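Local coordinates for dihydroneopterin triphosphate diphosphatase (Escherichia coli O157:H7, PDB 5U7F), which probably hydrolyses dihydroneopterin triphosphate to the monophosphate and pyrophosphate for folate biosynthesis, and also cleaves nucleoside triphosphates, preferring dATP, at residues A[51-56]-A[70-75]; A[100-105]-A[142-147]. One frame throughout, in Å; residues are numbered along the deposited sequence.

Contact 1 (A[51-56]-A[70-75]). With CO (cobalt (II) ion), chain D; CO (cobalt (II) ion), chain E.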
loop_
_atom_site.group_PDB
_atom_site.type_symbol
_atom_site.label_atom_id
_atom_site.label_comp_id
_atom_site.label_asym_id
_atom_site.label_seq_id
_atom_site.Cartn_x
_atom_site.Cartn_y
_atom_site.Cartn_z
ATOM N N GLN A 51 -6.623 8.942 7.761
ATOM C CA GLN A 51 -7.030 9.864 6.698
ATOM C C GLN A 51 -6.181 9.650 5.460
ATOM O O GLN A 51 -6.668 9.683 4.323
ATOM C CB GLN A 51 -6.933 11.315 7.157
ATOM C CG GLN A 51 -8.075 11.797 8.072
ATOM C CD GLN A 51 -7.724 13.061 8.855
ATOM O OE1 GLN A 51 -6.592 13.541 8.811
ATOM N NE2 GLN A 51 -8.701 13.602 9.594
ATOM N N ALA A 52 -4.894 9.427 5.675
ATOM C CA ALA A 52 -3.985 9.319 4.558
ATOM C C ALA A 52 -4.286 8.038 3.778
ATOM O O ALA A 52 -4.279 8.023 2.551
ATOM C CB ALA A 52 -2.540 9.354 5.039
ATOM N N ALA A 53 -4.567 6.974 4.512
ATOM C CA ALA A 53 -4.890 5.692 3.940
ATOM C C ALA A 53 -6.150 5.795 3.052
ATOM O O ALA A 53 -6.120 5.403 1.889
ATOM C CB ALA A 53 -5.091 4.666 5.032
ATOM N N MET A 54 -7.217 6.371 3.593
ATOM C CA MET A 54 -8.437 6.534 2.811
ATOM C C MET A 54 -8.164 7.406 1.587
ATOM O O MET A 54 -8.656 7.106 0.497
ATOM C CB MET A 54 -9.556 7.135 3.652
ATOM C CG MET A 54 -10.323 6.091 4.447
ATOM S SD MET A 54 -11.905 6.717 5.034
ATOM C CE MET A 54 -11.405 8.271 5.791
ATOM N N ARG A 55 -7.342 8.445 1.748
ATOM C CA ARG A 55 -7.087 9.359 0.647
ATOM C C ARG A 55 -6.315 8.670 -0.464
ATOM O O ARG A 55 -6.684 8.785 -1.622
ATOM C CB ARG A 55 -6.331 10.589 1.101
ATOM C CG ARG A 55 -5.968 11.522 -0.068
ATOM C CD ARG A 55 -5.149 12.671 0.346
ATOM N NE ARG A 55 -4.083 12.278 1.266
ATOM C CZ ARG A 55 -2.937 11.721 0.900
ATOM N NH1 ARG A 55 -2.667 11.508 -0.391
ATOM N NH2 ARG A 55 -2.048 11.395 1.830
ATOM N N GLU A 56 -5.228 7.984 -0.116
ATOM C CA GLU A 56 -4.409 7.285 -1.092
ATOM C C GLU A 56 -5.193 6.173 -1.801
ATOM O O GLU A 56 -4.965 5.888 -2.963
ATOM C CB GLU A 56 -3.179 6.709 -0.409
ATOM C CG GLU A 56 -2.223 7.774 0.079
ATOM C CD GLU A 56 -1.388 8.442 -1.046
ATOM O OE1 GLU A 56 -1.322 7.860 -2.133
ATOM O OE2 GLU A 56 -0.785 9.527 -0.812
ATOM N N LEU A 70 -17.355 0.643 2.700
ATOM C CA LEU A 70 -16.354 -0.371 2.961
ATOM C C LEU A 70 -15.699 -0.005 4.280
ATOM O O LEU A 70 -15.844 1.116 4.749
ATOM C CB LEU A 70 -15.324 -0.447 1.829
ATOM C CG LEU A 70 -15.898 -0.706 0.439
ATOM C CD1 LEU A 70 -14.916 -0.301 -0.633
ATOM C CD2 LEU A 70 -16.283 -2.176 0.252
ATOM N N THR A 71 -14.969 -0.948 4.854
ATOM C CA THR A 71 -14.353 -0.755 6.163
ATOM C C THR A 71 -12.821 -0.837 6.078
ATOM O O THR A 71 -12.243 -1.895 5.801
ATOM C CB THR A 71 -14.878 -1.795 7.169
ATOM O OG1 THR A 71 -16.312 -1.817 7.120
ATOM C CG2 THR A 71 -14.424 -1.455 8.578
ATOM N N LEU A 72 -12.177 0.296 6.313
ATOM C CA LEU A 72 -10.725 0.353 6.331
ATOM C C LEU A 72 -10.238 -0.049 7.715
ATOM O O LEU A 72 -10.515 0.629 8.701
ATOM C CB LEU A 72 -10.242 1.748 5.966
ATOM C CG LEU A 72 -8.729 1.940 6.012
ATOM C CD1 LEU A 72 -8.088 1.211 4.849
ATOM C CD2 LEU A 72 -8.384 3.418 6.006
ATOM N N ILE A 73 -9.556 -1.177 7.817
ATOM C CA ILE A 73 -9.145 -1.660 9.138
ATOM C C ILE A 73 -7.714 -1.239 9.463
ATOM O O ILE A 73 -6.806 -1.431 8.659
ATOM C CB ILE A 73 -9.260 -3.184 9.222
ATOM C CG1 ILE A 73 -10.738 -3.590 9.057
ATOM C CG2 ILE A 73 -8.666 -3.706 10.544
ATOM C CD1 ILE A 73 -10.944 -5.069 8.919
ATOM N N ASP A 74 -7.541 -0.664 10.641
ATOM C CA ASP A 74 -6.223 -0.336 11.163
ATOM C C ASP A 74 -5.657 -1.643 11.737
ATOM O O ASP A 74 -6.226 -2.229 12.660
ATOM C CB ASP A 74 -6.334 0.791 12.210
ATOM C CG ASP A 74 -4.996 1.229 12.770
ATOM O OD1 ASP A 74 -4.012 0.443 12.728
ATOM O OD2 ASP A 74 -4.946 2.374 13.286
ATOM N N CYS A 75 -4.567 -2.122 11.151
ATOM C CA CYS A 75 -3.924 -3.363 11.578
ATOM C C CYS A 75 -3.174 -3.248 12.916
ATOM O O CYS A 75 -2.678 -4.247 13.427
ATOM C CB CYS A 75 -2.938 -3.818 10.512
ATOM S SG CYS A 75 -3.702 -4.333 8.965
HETATM CO CO CO D . 0.804 10.635 -1.678
HETATM CO CO CO E . -0.041 8.026 -3.739
HETATM O O HOH W 1 -0.657 12.104 -2.292
HETATM O O HOH W 2 2.396 12.013 -2.566
HETATM O O HOH W 3 0.325 9.893 -3.486
HETATM O O HOH W 4 1.102 11.508 0.247
HETATM O O HOH W 5 -1.680 8.843 -4.852
#

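Contact 2 (A[100-105]-A[142-147])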
loop_
_atom_site.group_PDB
_atom_site.type_symbol
_atom_site.label_atom_id
_atom_site.label_comp_id
_atom_site.label_asym_id
_atom_site.label_seq_id
_atom_site.Cartn_x
_atom_site.Cartn_y
_atom_site.Cartn_z
ATOM N N GLU A 100 6.216 3.143 8.613
ATOM C CA GLU A 100 5.045 2.742 7.847
ATOM C C GLU A 100 3.986 2.114 8.743
ATOM O O GLU A 100 4.296 1.153 9.445
ATOM C CB GLU A 100 5.450 1.722 6.796
ATOM C CG GLU A 100 4.339 1.153 5.932
ATOM C CD GLU A 100 4.879 0.078 4.971
ATOM O OE1 GLU A 100 5.146 -1.073 5.409
ATOM O OE2 GLU A 100 5.060 0.393 3.771
ATOM N N SER A 101 2.763 2.627 8.675
ATOM C CA SER A 101 1.624 2.038 9.411
ATOM C C SER A 101 0.701 1.244 8.497
ATOM O O SER A 101 0.393 1.684 7.380
ATOM C CB SER A 101 0.847 3.146 10.144
ATOM O OG SER A 101 1.702 3.735 11.100
ATOM N N TRP A 102 0.227 0.092 8.984
ATOM C CA TRP A 102 -0.456 -0.875 8.117
ATOM C C TRP A 102 -1.965 -0.797 8.288
ATOM O O TRP A 102 -2.467 -0.687 9.407
ATOM C CB TRP A 102 -0.011 -2.326 8.410
ATOM C CG TRP A 102 1.395 -2.651 8.096
ATOM C CD1 TRP A 102 2.312 -1.846 7.459
ATOM C CD2 TRP A 102 2.087 -3.852 8.429
ATOM N NE1 TRP A 102 3.509 -2.486 7.366
ATOM C CE2 TRP A 102 3.401 -3.720 7.949
ATOM C CE3 TRP A 102 1.726 -5.029 9.093
ATOM C CZ2 TRP A 102 4.349 -4.720 8.089
ATOM C CZ3 TRP A 102 2.668 -6.024 9.225
ATOM C CH2 TRP A 102 3.976 -5.856 8.740
ATOM N N PHE A 103 -2.662 -0.909 7.167
ATOM C CA PHE A 103 -4.128 -1.017 7.118
ATOM C C PHE A 103 -4.522 -2.175 6.176
ATOM O O PHE A 103 -3.750 -2.609 5.304
ATOM C CB PHE A 103 -4.759 0.289 6.634
ATOM C CG PHE A 103 -4.505 1.463 7.528
ATOM C CD1 PHE A 103 -3.295 2.149 7.478
ATOM C CD2 PHE A 103 -5.466 1.878 8.429
ATOM C CE1 PHE A 103 -3.069 3.229 8.318
ATOM C CE2 PHE A 103 -5.239 2.961 9.280
ATOM C CZ PHE A 103 -4.060 3.632 9.224
ATOM N N CYS A 104 -5.745 -2.670 6.344
ATOM C CA CYS A 104 -6.252 -3.794 5.558
ATOM C C CYS A 104 -7.578 -3.326 4.963
ATOM O O CYS A 104 -8.321 -2.595 5.607
ATOM C CB CYS A 104 -6.407 -5.051 6.445
ATOM S SG CYS A 104 -5.080 -5.228 7.716
ATOM N N LEU A 105 -7.837 -3.658 3.706
ATOM C CA LEU A 105 -9.114 -3.324 3.085
ATOM C C LEU A 105 -9.626 -4.524 2.300
ATOM O O LEU A 105 -9.036 -4.957 1.316
ATOM C CB LEU A 105 -9.001 -2.091 2.184
ATOM C CG LEU A 105 -10.258 -1.753 1.371
ATOM C CD1 LEU A 105 -11.415 -1.414 2.308
ATOM C CD2 LEU A 105 -10.004 -0.628 0.402
ATOM N N ILE A 142 1.024 -8.836 4.039
ATOM C CA ILE A 142 0.207 -9.805 3.293
ATOM C C ILE A 142 0.176 -11.124 4.087
ATOM O O ILE A 142 -0.888 -11.729 4.298
ATOM C CB ILE A 142 0.757 -10.003 1.862
ATOM C CG1 ILE A 142 0.554 -8.725 1.051
ATOM C CG2 ILE A 142 0.044 -11.200 1.134
ATOM C CD1 ILE A 142 1.296 -8.735 -0.302
ATOM N N GLU A 143 1.335 -11.548 4.571
ATOM C CA GLU A 143 1.446 -12.830 5.272
ATOM C C GLU A 143 0.633 -12.837 6.550
ATOM O O GLU A 143 -0.085 -13.811 6.849
ATOM C CB GLU A 143 2.901 -13.176 5.579
ATOM C CG GLU A 143 3.735 -13.475 4.315
ATOM C CD GLU A 143 5.232 -13.707 4.559
ATOM O OE1 GLU A 143 5.818 -13.130 5.506
ATOM O OE2 GLU A 143 5.843 -14.458 3.763
ATOM N N GLN A 144 0.679 -11.744 7.283
ATOM C CA GLN A 144 0.068 -11.737 8.595
ATOM C C GLN A 144 -1.415 -11.387 8.589
ATOM O O GLN A 144 -2.126 -11.760 9.526
ATOM C CB GLN A 144 0.846 -10.780 9.505
ATOM C CG GLN A 144 2.243 -11.288 9.781
ATOM C CD GLN A 144 3.014 -10.378 10.736
ATOM O OE1 GLN A 144 2.612 -9.233 10.977
ATOM N NE2 GLN A 144 4.121 -10.886 11.284
ATOM N N PHE A 145 -1.906 -10.695 7.559
ATOM C CA PHE A 145 -3.279 -10.198 7.598
ATOM C C PHE A 145 -4.158 -10.688 6.460
ATOM O O PHE A 145 -5.370 -10.533 6.522
ATOM C CB PHE A 145 -3.274 -8.672 7.636
ATOM C CG PHE A 145 -2.807 -8.112 8.955
ATOM C CD1 PHE A 145 -3.703 -7.904 10.003
ATOM C CD2 PHE A 145 -1.475 -7.839 9.168
ATOM C CE1 PHE A 145 -3.267 -7.412 11.235
ATOM C CE2 PHE A 145 -1.040 -7.338 10.390
ATOM C CZ PHE A 145 -1.931 -7.133 11.420
ATOM N N VAL A 146 -3.571 -11.303 5.447
ATOM C CA VAL A 146 -4.375 -11.960 4.409
ATOM C C VAL A 146 -4.320 -13.462 4.582
ATOM O O VAL A 146 -5.357 -14.125 4.708
ATOM C CB VAL A 146 -3.909 -11.617 2.975
ATOM C CG1 VAL A 146 -4.791 -12.376 1.949
ATOM C CG2 VAL A 146 -4.010 -10.117 2.759
ATOM N N ILE A 147 -3.112 -13.996 4.578
ATOM C CA ILE A 147 -2.906 -15.429 4.735
ATOM C C ILE A 147 -3.326 -15.914 6.125
ATOM O O ILE A 147 -4.072 -16.890 6.244
ATOM C CB ILE A 147 -1.433 -15.811 4.483
ATOM C CG1 ILE A 147 -1.038 -15.421 3.068
ATOM C CG2 ILE A 147 -1.204 -17.300 4.706
ATOM C CD1 ILE A 147 0.429 -15.653 2.714
#

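Contact 1 (A[51-56]-A[70-75])
Leu72 reaches across to helix 49-61 with one methyl group, CD2, which meets two successive residues of the helix. CD2 lies 3.7 Å from CB of Ala53 and 3.7 Å from CG of Met54. Leu72 holds CG anti to its backbone N (chi1 177°), a setting that carries the fork of the side chain across to the helix. Alanine suits position 53 because its single methyl lets the helix come close to the sheet, where Phe103, Ile12 and Val14 also touch it. Met54, at the margin of the patch, offers its CG methylene, and its flexible chain crosses that of Leu72 at a slant.

A neighbouring side of the same Nudix box helix carries metal ligands. Glu56 bridges two cobalt ions, with OE1 2.1 Å from one and OE2 2.1 Å from the other. Arg55 NH1 comes to Glu56 OE2 from above the carboxylate plane at 2.8 Å, forming a salt bridge, while its NH2 pairs with Glu47. Glu60 and Glu117 also bind the cobalt held by OE1, and a water bridges both ions. The chemistry therefore divides the helix: here the packing on Leu72 is apolar, while Glu56 on an adjoining side holds the metals.

Contact 2 (A[100-105]-A[142-147])
Phe145 sets its ring in the angle between the edge of the Trp102 indole and the sulfur of Cys104, both of which lie oblique to the phenyl. Its CE2 comes to the rim of the indole, 3.8 Å from Trp102 CE3 and close to the indole plane, and the two side chains cross at about a right angle. Across the ring from CE2, CD1 lies 3.8 Å from Cys104 SG, which is held in place by its disulfide to Cys75. This is a sulfur-aromatic contact, with the sulfur 4.4 Å from the ring centroid and 38° off the ring normal. A flat phenyl suits the place because it can meet an aromatic rim and a polarisable sulfur at once.

Gln144 adds a smaller touch: its OE1 approaches Trp102 CZ3 at 3.7 Å, again at the indole edge, with amide and ring planes 68° apart. The chain is extended beyond CG, which carries the amide out to the ring, and OE1 also takes a weak hydrogen bond from Arg77. A long polar residue fits this exposed margin.

Within the strand, Trp102 NE1 donates to Glu100 OE1 at 2.9 Å in a bent bond, met on the anti side but tilted out of the carboxylate plane. The bond helps fix the rotation of the indole, and the same oxygen is hydrogen-bonded to Ser137, so that this oxygen of a buried acid has two partners.

The axes of segments 142-147 and 100-105 come within 9.9 Å, at 26°, running the same general way. Helix 136-147 thus lies on one side of the sheet, with Ile142 and Val146 packed on helix 126-132, while Phe103 points the opposite way, toward helix 49-61, and strands 72-82 and 10-18 run along either side of strand 97-107.

In the fold
Both segments of contact 1 precede those of contact 2 in the sequence, and the centres of the two contacts lie 12 Å apart. They meet in the mixed sheet, where strands 72-82 and 97-107 are consecutive in the chain and antiparallel neighbours. The disulfide between Cys75 and Cys104 ties the two together covalently, Ile73 O probably accepts a hydrogen bond from Cys104 N, and Cys75 also packs on Phe145. Helix 49-61, bearing metal-binding glutamates, covers one face of the sheet, and helix 136-147 covers the other. The pair thus gives a section through the alpha-beta-alpha sandwich of the Nudix fold, joining the metal-binding Nudix helix through the sheet to the C-terminal helix.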